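Local coordinates for protein histidine phosphotransferase (Caulobacter crescentus, PDB 2OOC) that probably relays phosphoryl groups between signalling proteins through its histidine-phosphotransfer domain and is an essential regulator of stalk biogenesis, at residues Phe69-Val74 / Thr90-Ala95; Leu33-Ala38 / Ala94-Ile99; Leu45-Pro50 / Glu83-Val88. All blocks are in the same frame, centred on the assembly; numbering follows the deposited sequence. Where two conformers were deposited one is given.

Contact 1: residues Phe69-Val74 / Thr90-Ala95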
# COMPACT_ATOMS: atom_id res chain seq x y z
N PHE A 69 -7.32 -0.82 1.70
CA PHE A 69 -8.04 -0.97 2.97
C PHE A 69 -7.80 -2.30 3.63
O PHE A 69 -7.69 -2.34 4.85
CB PHE A 69 -9.54 -0.65 2.81
CG PHE A 69 -9.77 0.80 2.51
CD1 PHE A 69 -9.30 1.76 3.39
CD2 PHE A 69 -10.35 1.21 1.32
CE1 PHE A 69 -9.44 3.12 3.13
CE2 PHE A 69 -10.50 2.57 1.07
CZ PHE A 69 -10.04 3.50 1.96
N ASN A 70 -7.72 -3.37 2.83
CA ASN A 70 -7.41 -4.68 3.41
C ASN A 70 -6.05 -4.68 4.12
O ASN A 70 -5.93 -5.16 5.23
CB ASN A 70 -7.42 -5.76 2.35
CG ASN A 70 -6.91 -7.13 2.92
OD1 ASN A 70 -7.59 -7.76 3.78
ND2 ASN A 70 -5.71 -7.57 2.47
N LEU A 71 -5.03 -4.08 3.49
CA LEU A 71 -3.72 -3.96 4.11
C LEU A 71 -3.80 -3.20 5.42
O LEU A 71 -3.22 -3.54 6.43
CB LEU A 71 -2.76 -3.34 3.14
CG LEU A 71 -1.41 -2.87 3.65
CD1 LEU A 71 -0.65 -4.08 4.22
CD2 LEU A 71 -0.55 -2.20 2.54
N GLY A 72 -4.53 -2.09 5.43
CA GLY A 72 -4.76 -1.37 6.65
C GLY A 72 -5.35 -2.22 7.76
O GLY A 72 -4.88 -2.15 8.88
N GLU A 73 -6.34 -3.01 7.42
CA GLU A 73 -6.96 -3.93 8.39
C GLU A 73 -6.00 -4.95 8.91
O GLU A 73 -5.99 -5.25 10.09
CB GLU A 73 -8.19 -4.62 7.82
CG GLU A 73 -9.32 -3.67 7.54
N VAL A 74 -5.23 -5.57 8.02
CA VAL A 74 -4.24 -6.56 8.41
C VAL A 74 -3.23 -5.93 9.36
O VAL A 74 -2.85 -6.50 10.38
CB VAL A 74 -3.55 -7.16 7.19
CG1 VAL A 74 -2.44 -8.08 7.68
CG2 VAL A 74 -4.53 -7.94 6.30
N THR A 90 2.41 -10.23 3.13
CA THR A 90 1.67 -10.75 1.97
C THR A 90 0.52 -9.84 1.56
O THR A 90 0.26 -9.71 0.37
CB THR A 90 1.25 -12.17 2.19
OG1 THR A 90 0.36 -12.27 3.28
CG2 THR A 90 2.42 -13.13 2.43
N ALA A 91 -0.09 -9.13 2.52
CA ALA A 91 -1.07 -8.06 2.22
C ALA A 91 -0.42 -6.90 1.47
O ALA A 91 -0.98 -6.37 0.53
CB ALA A 91 -1.78 -7.55 3.50
N LEU A 92 0.82 -6.57 1.86
CA LEU A 92 1.59 -5.51 1.22
C LEU A 92 1.96 -5.92 -0.22
O LEU A 92 1.79 -5.16 -1.17
CB LEU A 92 2.82 -5.17 2.03
CG LEU A 92 3.69 -4.05 1.44
CD1 LEU A 92 2.90 -2.72 1.09
CD2 LEU A 92 4.90 -3.70 2.38
N ASP A 93 2.36 -7.21 -0.37
CA ASP A 93 2.61 -7.73 -1.72
C ASP A 93 1.38 -7.53 -2.62
O ASP A 93 1.51 -7.09 -3.77
CB ASP A 93 2.93 -9.20 -1.67
CG ASP A 93 4.29 -9.55 -1.14
OD1 ASP A 93 5.17 -8.66 -1.04
OD2 ASP A 93 4.51 -10.77 -0.80
N ALA A 94 0.17 -7.87 -2.14
CA ALA A 94 -1.04 -7.74 -2.95
C ALA A 94 -1.33 -6.28 -3.29
O ALA A 94 -1.76 -5.99 -4.40
CB ALA A 94 -2.22 -8.36 -2.18
N ALA A 95 -1.06 -5.34 -2.37
CA ALA A 95 -1.32 -3.97 -2.66
C ALA A 95 -0.30 -3.46 -3.71
O ALA A 95 -0.70 -2.76 -4.68
CB ALA A 95 -1.27 -3.14 -1.34
O HOH W 1 -3.78 -6.19 0.54
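The flat amide of Asn-70 meets the facing helix through its nitrogen corner: ND2 stands 4.1 Å from CB of Ala-91, and the methyl lies obliquely off that corner, tilted from the amide plane and well away from the middle of the group. The same ND2 donates to a water at 3.1 Å, and that water in turn donates to the backbone O of Ala-91 at 2.8 Å, so a two-step bridge links an exposed side chain to a helix carbonyl. CG of Asn-70 is anti to the backbone N (chi1 172°), which swings the amide toward the second helix. Direct hydrogen bonds between the two segments are absent.

The two segments belong to consecutive helices, 69-79 and 85-111, of the four-helix bundle of a histidine-phosphotransfer domain. Their short axes pass 9.0 Å apart and run nearly antiparallel, at 167°. So near an approach fits the alanines that helix 85-111 presents here, Ala-91 and Ala-95, with CA of Leu-71 5.2 Å from CA of Ala-91.

Leu-71 carries most of the apolar contact, and its two methyls divide the work. CD1 rests on CB of Ala-91 at 3.7 Å and also lies against the backbone N of Leu-92. CD2 is directed farther along helix 85-111, meeting CD1 of Leu-92 at 3.8 Å and, a turn beyond Ala-91, the methyl of Ala-95. The two leucine side chains pass at a slant, with branch ends touching. Val-74 approaches the Ala-91 methyl with CG2, at 3.9 Å, so this one methyl is touched by two aliphatic side chains of helix 69-79. Beyond the pair, Leu-71 also packs on Val-59 and Ala-63 of helix 52-66, while Leu-71 and Leu-92 both touch Phe-34 of helix 24-41.

Contact 2: residues Leu33-Ala38 / Ala94-Ile99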
# COMPACT_ATOMS: atom_id res chain seq x y z
N LEU A 33 4.51 7.85 -4.22
CA LEU A 33 4.81 8.04 -2.81
C LEU A 33 4.60 6.77 -2.00
O LEU A 33 5.41 6.44 -1.15
CB LEU A 33 3.91 9.17 -2.26
CG LEU A 33 4.22 10.58 -2.78
CD1 LEU A 33 3.12 11.62 -2.25
CD2 LEU A 33 5.65 10.98 -2.41
N PHE A 34 3.54 6.05 -2.29
CA PHE A 34 3.25 4.84 -1.55
C PHE A 34 4.34 3.81 -1.81
O PHE A 34 4.80 3.15 -0.90
CB PHE A 34 1.92 4.24 -1.95
CG PHE A 34 1.58 2.98 -1.19
CD1 PHE A 34 0.93 3.05 0.04
CD2 PHE A 34 1.95 1.74 -1.65
CE1 PHE A 34 0.67 1.88 0.73
CE2 PHE A 34 1.67 0.57 -1.00
CZ PHE A 34 1.06 0.65 0.24
N ARG A 35 4.77 3.70 -3.06
CA ARG A 35 5.80 2.73 -3.40
C ARG A 35 7.11 3.08 -2.69
O ARG A 35 7.84 2.22 -2.25
CB ARG A 35 5.97 2.59 -4.93
CG ARG A 35 4.92 1.66 -5.53
CD ARG A 35 4.71 1.90 -7.03
NE ARG A 35 5.95 1.93 -7.79
CZ ARG A 35 6.39 0.99 -8.64
NH1 ARG A 35 5.68 -0.12 -8.85
NH2 ARG A 35 7.55 1.15 -9.27
N GLU A 36 7.37 4.37 -2.55
CA GLU A 36 8.56 4.86 -1.85
C GLU A 36 8.52 4.54 -0.37
O GLU A 36 9.51 4.03 0.23
CB GLU A 36 8.70 6.37 -2.01
CG GLU A 36 9.29 6.81 -3.29
CD GLU A 36 9.38 8.35 -3.33
OE1 GLU A 36 9.81 8.94 -2.28
OE2 GLU A 36 8.97 8.95 -4.37
N GLN A 37 7.38 4.79 0.26
CA GLN A 37 7.18 4.44 1.66
C GLN A 37 7.30 2.93 1.84
O GLN A 37 7.96 2.45 2.80
CB GLN A 37 5.79 4.84 2.14
CG GLN A 37 5.53 6.27 2.35
CD GLN A 37 5.42 6.62 3.81
OE1 GLN A 37 4.37 7.07 4.30
NE2 GLN A 37 6.53 6.44 4.53
N ALA A 38 6.71 2.14 0.95
CA ALA A 38 6.82 0.68 1.03
C ALA A 38 8.25 0.24 0.93
O ALA A 38 8.74 -0.65 1.67
CB ALA A 38 5.99 -0.02 -0.11
N ALA A 94 0.17 -7.87 -2.14
CA ALA A 94 -1.04 -7.74 -2.95
C ALA A 94 -1.33 -6.28 -3.29
O ALA A 94 -1.76 -5.99 -4.40
CB ALA A 94 -2.22 -8.36 -2.18
N ALA A 95 -1.06 -5.34 -2.37
CA ALA A 95 -1.32 -3.97 -2.66
C ALA A 95 -0.30 -3.46 -3.71
O ALA A 95 -0.70 -2.76 -4.68
CB ALA A 95 -1.27 -3.14 -1.34
N LEU A 96 0.98 -3.86 -3.56
CA LEU A 96 2.00 -3.45 -4.51
C LEU A 96 1.73 -4.02 -5.93
O LEU A 96 1.99 -3.38 -6.94
CB LEU A 96 3.39 -3.78 -3.99
CG LEU A 96 3.80 -2.88 -2.84
CD1 LEU A 96 5.05 -3.49 -2.24
CD2 LEU A 96 4.10 -1.41 -3.20
N LEU A 97 1.22 -5.25 -5.97
CA LEU A 97 0.88 -5.94 -7.21
C LEU A 97 -0.12 -5.13 -7.99
O LEU A 97 0.03 -4.85 -9.17
CB LEU A 97 0.30 -7.31 -6.83
CG LEU A 97 -0.24 -8.06 -8.02
CD1 LEU A 97 0.93 -8.67 -8.84
CD2 LEU A 97 -1.09 -9.20 -7.48
N ASP A 98 -1.14 -4.69 -7.24
CA ASP A 98 -2.24 -3.89 -7.78
C ASP A 98 -1.76 -2.52 -8.27
O ASP A 98 -2.07 -2.09 -9.35
CB ASP A 98 -3.30 -3.67 -6.68
CG ASP A 98 -4.41 -4.66 -6.71
OD1 ASP A 98 -4.10 -5.83 -7.05
OD2 ASP A 98 -5.56 -4.25 -6.38
N ILE A 99 -0.98 -1.87 -7.43
CA ILE A 99 -0.49 -0.53 -7.73
C ILE A 99 0.42 -0.54 -8.94
O ILE A 99 0.28 0.32 -9.84
CB ILE A 99 0.23 0.04 -6.50
CG1 ILE A 99 -0.84 0.42 -5.47
CG2 ILE A 99 1.12 1.24 -6.87
CD1 ILE A 99 -0.23 0.68 -4.10
O HOH W 2 4.13 -1.45 -6.80
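This is an apolar helix-helix contact in the interior of the four-helix bundle, near the centre of the chain, between helices 24-41 and 85-111. The segment axes are 11.1 Å apart at 146°, antiparallel but strongly inclined, and the wide spacing is filled by long side chains. Phe-34 has CG anti to its backbone N (chi1 180°), which sends the ring into the space between the helices. There CD1 of Ile-99 packs closely against CD2 of the ring, at 3.4 Å, the isoleucine chain lying roughly perpendicular to that of Phe-34. CD2 of Leu-96 comes to the ring edge, 3.8 Å from CE2, and the same methyl also touches CB of Ala-38 at 3.9 Å, one turn along from Phe-34. Arg-35 lies at the outer margin. In the conformer described, its CD lies 3.7 Å from CG2 of Ile-99, the two side chains running alongside in opposite senses, and a water bridges its NH1 to O of Leu-96; the second conformer leaves both links doubtful. A serine in place of Phe-34 would probably open a gap beside Ile-99 and leave the Leu-96 methyl without its aromatic edge. The ring also touches Ala-62 and Val-66 of helix 52-66 and Leu-71 of helix 69-79, so all four helices of the bundle meet around it.

Contact 3: residues Leu45-Pro50 / Glu83-Val88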
# COMPACT_ATOMS: atom_id res chain seq x y z
N LEU A 45 9.60 -5.29 8.30
CA LEU A 45 8.48 -6.15 8.65
C LEU A 45 8.98 -7.55 8.96
O LEU A 45 8.70 -8.56 8.25
CB LEU A 45 7.43 -6.18 7.54
CG LEU A 45 6.79 -4.82 7.28
CD1 LEU A 45 5.98 -4.84 6.03
CD2 LEU A 45 5.92 -4.43 8.45
N ASP A 46 9.70 -7.64 10.06
CA ASP A 46 10.43 -8.87 10.46
C ASP A 46 10.49 -8.78 11.98
O ASP A 46 10.95 -7.77 12.50
CB ASP A 46 11.85 -8.77 9.86
CG ASP A 46 12.80 -9.87 10.28
OD1 ASP A 46 12.65 -10.48 11.34
OD2 ASP A 46 13.79 -10.05 9.54
N PRO A 47 10.07 -9.82 12.71
CA PRO A 47 10.07 -9.71 14.18
C PRO A 47 11.45 -9.46 14.83
O PRO A 47 11.49 -8.99 15.96
CB PRO A 47 9.44 -11.03 14.63
CG PRO A 47 9.71 -11.95 13.53
CD PRO A 47 9.62 -11.15 12.26
N THR A 48 12.55 -9.74 14.12
CA THR A 48 13.86 -9.53 14.63
C THR A 48 14.39 -8.16 14.22
O THR A 48 15.51 -7.84 14.58
CB THR A 48 14.86 -10.60 14.16
OG1 THR A 48 15.06 -10.42 12.75
CG2 THR A 48 14.29 -11.99 14.41
N HIS A 49 13.60 -7.32 13.54
CA HIS A 49 14.02 -5.97 13.25
C HIS A 49 13.24 -5.05 14.21
O HIS A 49 12.01 -4.99 14.13
CB HIS A 49 13.68 -5.58 11.81
CG HIS A 49 14.31 -4.31 11.36
ND1 HIS A 49 14.25 -3.14 12.09
CD2 HIS A 49 15.03 -4.02 10.25
CE1 HIS A 49 14.89 -2.19 11.43
NE2 HIS A 49 15.37 -2.69 10.30
N PRO A 50 13.93 -4.37 15.13
CA PRO A 50 13.26 -3.43 16.05
C PRO A 50 12.34 -2.37 15.44
O PRO A 50 11.53 -1.78 16.16
CB PRO A 50 14.43 -2.82 16.85
CG PRO A 50 15.42 -4.01 16.87
CD PRO A 50 15.35 -4.54 15.48
N GLU A 83 -2.65 -11.01 13.82
CA GLU A 83 -2.05 -11.32 12.52
C GLU A 83 -0.54 -11.28 12.73
O GLU A 83 -0.01 -10.47 13.51
CB GLU A 83 -2.39 -10.26 11.46
CG GLU A 83 -3.75 -10.31 10.89
CD GLU A 83 -3.87 -11.31 9.80
OE1 GLU A 83 -2.82 -11.86 9.39
OE2 GLU A 83 -5.02 -11.52 9.35
N SER A 84 0.15 -12.06 11.92
CA SER A 84 1.61 -12.08 11.93
C SER A 84 2.20 -11.03 11.00
O SER A 84 1.54 -10.48 10.12
CB SER A 84 2.10 -13.46 11.45
OG SER A 84 1.81 -13.63 10.08
N LEU A 85 3.48 -10.78 11.17
CA LEU A 85 4.23 -9.95 10.22
C LEU A 85 4.25 -10.57 8.83
O LEU A 85 4.19 -9.87 7.82
CB LEU A 85 5.63 -9.70 10.69
CG LEU A 85 5.69 -8.62 11.79
CD1 LEU A 85 7.03 -8.58 12.52
CD2 LEU A 85 5.34 -7.19 11.28
N GLU A 86 4.25 -11.89 8.73
CA GLU A 86 4.11 -12.50 7.44
C GLU A 86 2.78 -12.12 6.75
O GLU A 86 2.74 -11.85 5.52
CB GLU A 86 4.22 -14.02 7.60
CG GLU A 86 4.15 -14.81 6.29
CD GLU A 86 4.41 -16.35 6.49
OE1 GLU A 86 4.76 -16.78 7.61
OE2 GLU A 86 4.23 -17.09 5.51
N GLY A 87 1.72 -12.04 7.53
CA GLY A 87 0.43 -11.64 7.01
C GLY A 87 0.42 -10.19 6.50
O GLY A 87 -0.21 -9.84 5.49
N VAL A 88 1.12 -9.31 7.23
CA VAL A 88 1.33 -7.94 6.75
C VAL A 88 2.13 -7.90 5.43
O VAL A 88 1.73 -7.23 4.49
CB VAL A 88 2.02 -7.06 7.81
CG1 VAL A 88 2.16 -5.62 7.31
CG2 VAL A 88 1.16 -7.08 9.11
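Leu-85 and Leu-45 both turn CG anti to their own carbonyl carbon (chi1 -77° and -63°), and these torsions bring their branched ends together at a slant, CD2 of Leu-85 lying 4.0 Å from CD2 of Leu-45. The meeting joins the loop between helices 24-41 and 52-66 to the N-terminal turn of helix 85-111, at one end of the four-helix bundle. The other methyl of Leu-85, CD1, is pressed against the backbone of the loop, 3.3 Å from N of Pro-47, and also touches that ring at CD, 3.7 Å away. Val-88, one turn along the helix, adds CG1 against CD1 of Leu-45 at 4.1 Å.

Local bonds give each partner its shape. The loop makes a type I beta turn from Asp-46 to His-49, reinforced by an Asx turn in which OD1 of Asp-46 accepts from N of Thr-48 at 2.9 Å. OG1 of Thr-48 donates to this same oxygen from the same face of the carboxylate, so two donors, both above its plane, grip one atom. The loop is further tied to the helix by Arg-89, whose NH1 bonds O of Leu-45, while Leu-85 and Leu-45 both pack on Val-56 of helix 52-66. On the helix side Ser-84 is the N-cap: its OG accepts from N of Gly-87 at 3.0 Å, with an N-H...O angle of 151°.

From the N terminus, helix 24-41 supplies the first segment, 33-38, whose partner 94-99 lies far along helix 85-111; contact 2 thus closes the longest loop. Within it, contact 3 is nested, joining the loop after helix 24-41 to the start of helix 85-111. Contact 1 opens later, at 69-74, before contact 3 has closed, so these two cross. Contacts 1 and 2 end on the same stretch and share Ala-94 and Ala-95. Helix 85-111 thus serves all three, facing in turn the loop, helix 69-79 and helix 24-41. Contact 1 touches both others, whereas contacts 2 and 3 stay about 7 Å apart at their nearest atoms.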